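Local coordinates for pectinesterase (Sitophilus oryzae, PDB 4PMH), which hydrolyses the methyl esters of pectin, releasing methanol, and probably plays an important part in the digestion of plant cell walls, at residues Thr50-Val55 and Ser122-Ala127. Residues are numbered along the deposited sequence; the frame is centred on the assembly and turned at random.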
loop_
_atom_site.group_PDB
_atom_site.type_symbol
_atom_site.label_atom_id
_atom_site.label_comp_id
_atom_site.label_asym_id
_atom_site.label_seq_id
_atom_site.Cartn_x
_atom_site.Cartn_y
_atom_site.Cartn_z
ATOM N N THR A 50 -2.233 -10.697 -23.304
ATOM C CA THR A 50 -2.540 -9.772 -22.217
ATOM C C THR A 50 -2.209 -10.493 -20.905
ATOM O O THR A 50 -2.203 -11.725 -20.854
ATOM C CB THR A 50 -4.015 -9.360 -22.204
ATOM O OG1 THR A 50 -4.831 -10.515 -22.000
ATOM C CG2 THR A 50 -4.414 -8.684 -23.506
ATOM N N ILE A 51 -1.961 -9.726 -19.849
ATOM C CA ILE A 51 -1.697 -10.309 -18.538
ATOM C C ILE A 51 -2.972 -10.937 -17.991
ATOM O O ILE A 51 -2.944 -12.055 -17.446
ATOM C CB ILE A 51 -1.125 -9.284 -17.529
ATOM C CG1 ILE A 51 0.172 -8.652 -18.061
ATOM C CG2 ILE A 51 -0.870 -9.971 -16.171
ATOM C CD1 ILE A 51 0.492 -7.293 -17.472
ATOM N N GLN A 52 -4.097 -10.236 -18.165
ATOM C CA GLN A 52 -5.395 -10.728 -17.687
ATOM C C GLN A 52 -5.635 -12.139 -18.219
ATOM O O GLN A 52 -6.109 -12.990 -17.485
ATOM C CB GLN A 52 -6.557 -9.803 -18.098
ATOM C CG GLN A 52 -7.848 -10.077 -17.314
ATOM C CD GLN A 52 -7.641 -9.944 -15.810
ATOM O OE1 GLN A 52 -7.157 -8.919 -15.334
ATOM N NE2 GLN A 52 -7.961 -11.001 -15.064
ATOM N N ALA A 53 -5.310 -12.374 -19.492
ATOM C CA ALA A 53 -5.509 -13.692 -20.103
ATOM C C ALA A 53 -4.727 -14.795 -19.399
ATOM O O ALA A 53 -5.219 -15.907 -19.264
ATOM C CB ALA A 53 -5.163 -13.676 -21.584
ATOM N N ALA A 54 -3.518 -14.493 -18.951
ATOM C CA ALA A 54 -2.719 -15.484 -18.221
ATOM C C ALA A 54 -3.334 -15.733 -16.833
ATOM O O ALA A 54 -3.386 -16.856 -16.379
ATOM C CB ALA A 54 -1.289 -15.017 -18.085
ATOM N N VAL A 55 -3.784 -14.658 -16.171
ATOM C CA VAL A 55 -4.414 -14.729 -14.849
ATOM C C VAL A 55 -5.663 -15.595 -14.942
ATOM O O VAL A 55 -5.874 -16.502 -14.117
ATOM C CB VAL A 55 -4.768 -13.323 -14.293
ATOM C CG1 VAL A 55 -5.737 -13.403 -13.113
ATOM C CG2 VAL A 55 -3.504 -12.567 -13.924
ATOM N N SER A 122 -11.695 -3.910 -23.429
ATOM C CA SER A 122 -11.307 -4.996 -24.315
ATOM C C SER A 122 -10.524 -6.103 -23.605
ATOM O O SER A 122 -10.210 -7.116 -24.214
ATOM C CB SER A 122 -10.517 -4.470 -25.523
ATOM O OG SER A 122 -9.303 -3.840 -25.134
ATOM N N LEU A 123 -10.236 -5.941 -22.326
ATOM C CA LEU A 123 -9.593 -7.012 -21.567
ATOM C C LEU A 123 -10.595 -8.025 -21.008
ATOM O O LEU A 123 -10.181 -9.073 -20.488
ATOM C CB LEU A 123 -8.761 -6.425 -20.424
ATOM C CG LEU A 123 -7.563 -5.595 -20.877
ATOM C CD1 LEU A 123 -7.041 -4.765 -19.716
ATOM C CD2 LEU A 123 -6.466 -6.492 -21.448
ATOM N N PHE A 124 -11.896 -7.727 -21.116
ATOM C CA PHE A 124 -12.905 -8.471 -20.363
ATOM C C PHE A 124 -14.079 -8.958 -21.220
ATOM O O PHE A 124 -14.730 -8.168 -21.910
ATOM C CB PHE A 124 -13.398 -7.637 -19.174
ATOM C CG PHE A 124 -12.306 -7.275 -18.211
ATOM C CD1 PHE A 124 -11.859 -8.197 -17.270
ATOM C CD2 PHE A 124 -11.733 -6.024 -18.238
ATOM C CE1 PHE A 124 -10.846 -7.880 -16.389
ATOM C CE2 PHE A 124 -10.725 -5.685 -17.362
ATOM C CZ PHE A 124 -10.277 -6.613 -16.427
ATOM N N ASN A 125 -14.292 -10.270 -21.207
ATOM C CA ASN A 125 -15.518 -10.875 -21.743
ATOM C C ASN A 125 -16.430 -11.266 -20.574
ATOM O O ASN A 125 -15.950 -11.596 -19.473
ATOM C CB ASN A 125 -15.164 -12.091 -22.633
ATOM C CG ASN A 125 -16.389 -12.806 -23.191
ATOM O OD1 ASN A 125 -17.042 -13.565 -22.482
ATOM N ND2 ASN A 125 -16.677 -12.601 -24.479
ATOM N N SER A 126 -17.741 -11.243 -20.804
ATOM C CA SER A 126 -18.721 -11.514 -19.737
ATOM C C SER A 126 -18.604 -12.905 -19.106
ATOM O O SER A 126 -19.087 -13.130 -17.996
ATOM C CB SER A 126 -20.148 -11.290 -20.261
ATOM O OG SER A 126 -20.406 -12.199 -21.304
ATOM N N ALA A 127 -17.961 -13.832 -19.808
ATOM C CA ALA A 127 -17.676 -15.167 -19.269
ATOM C C ALA A 127 -16.443 -15.262 -18.379
ATOM O O ALA A 127 -16.269 -16.280 -17.706
ATOM C CB ALA A 127 -17.538 -16.163 -20.412
#
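The CA atoms of Gln-52 and Leu-123 come nearest across the contact, at 6.8 Å, where the first turn of helix 51-61 meets the irregular loop between helices 113-120 and 131-138. No hydrogen bond crosses, and 166 Å² is buried in all. The side chains of Thr-50 and Leu-123 run alongside each other in opposing directions, Thr-50 CG2 lying 3.6 Å from Leu-123 CD2. The threonine's chi1 of 62° sets OG1 between its own N and carbonyl carbon, where it accepts from Ala-53 N at 3.2 Å as the helix N-cap, and turns CG2, anti to the carbonyl carbon, to the leucine. The chain of Gln-52 lies roughly perpendicular to that of Phe-124: its CG is 3.8 Å from Phe-124 CE1, approaching obliquely, and amide and ring planes differ by 35°. The amide is gripped at both ends, OE1 accepting from Tyr-81 N and NE2 donating to Asn-56 OD1; Phe-124 also stacks on Tyr-134. Without the amide, as with an alanine here, Tyr-81 N would probably lose its acceptor and a gap open beside the phenylalanine ring. Van der Waals packing thus joins helix and surface loop at one end of the parallel beta-helix, while the glutamine's hydrogen bonds run to its own helix and to Tyr-81, whose ring also meets Phe-124.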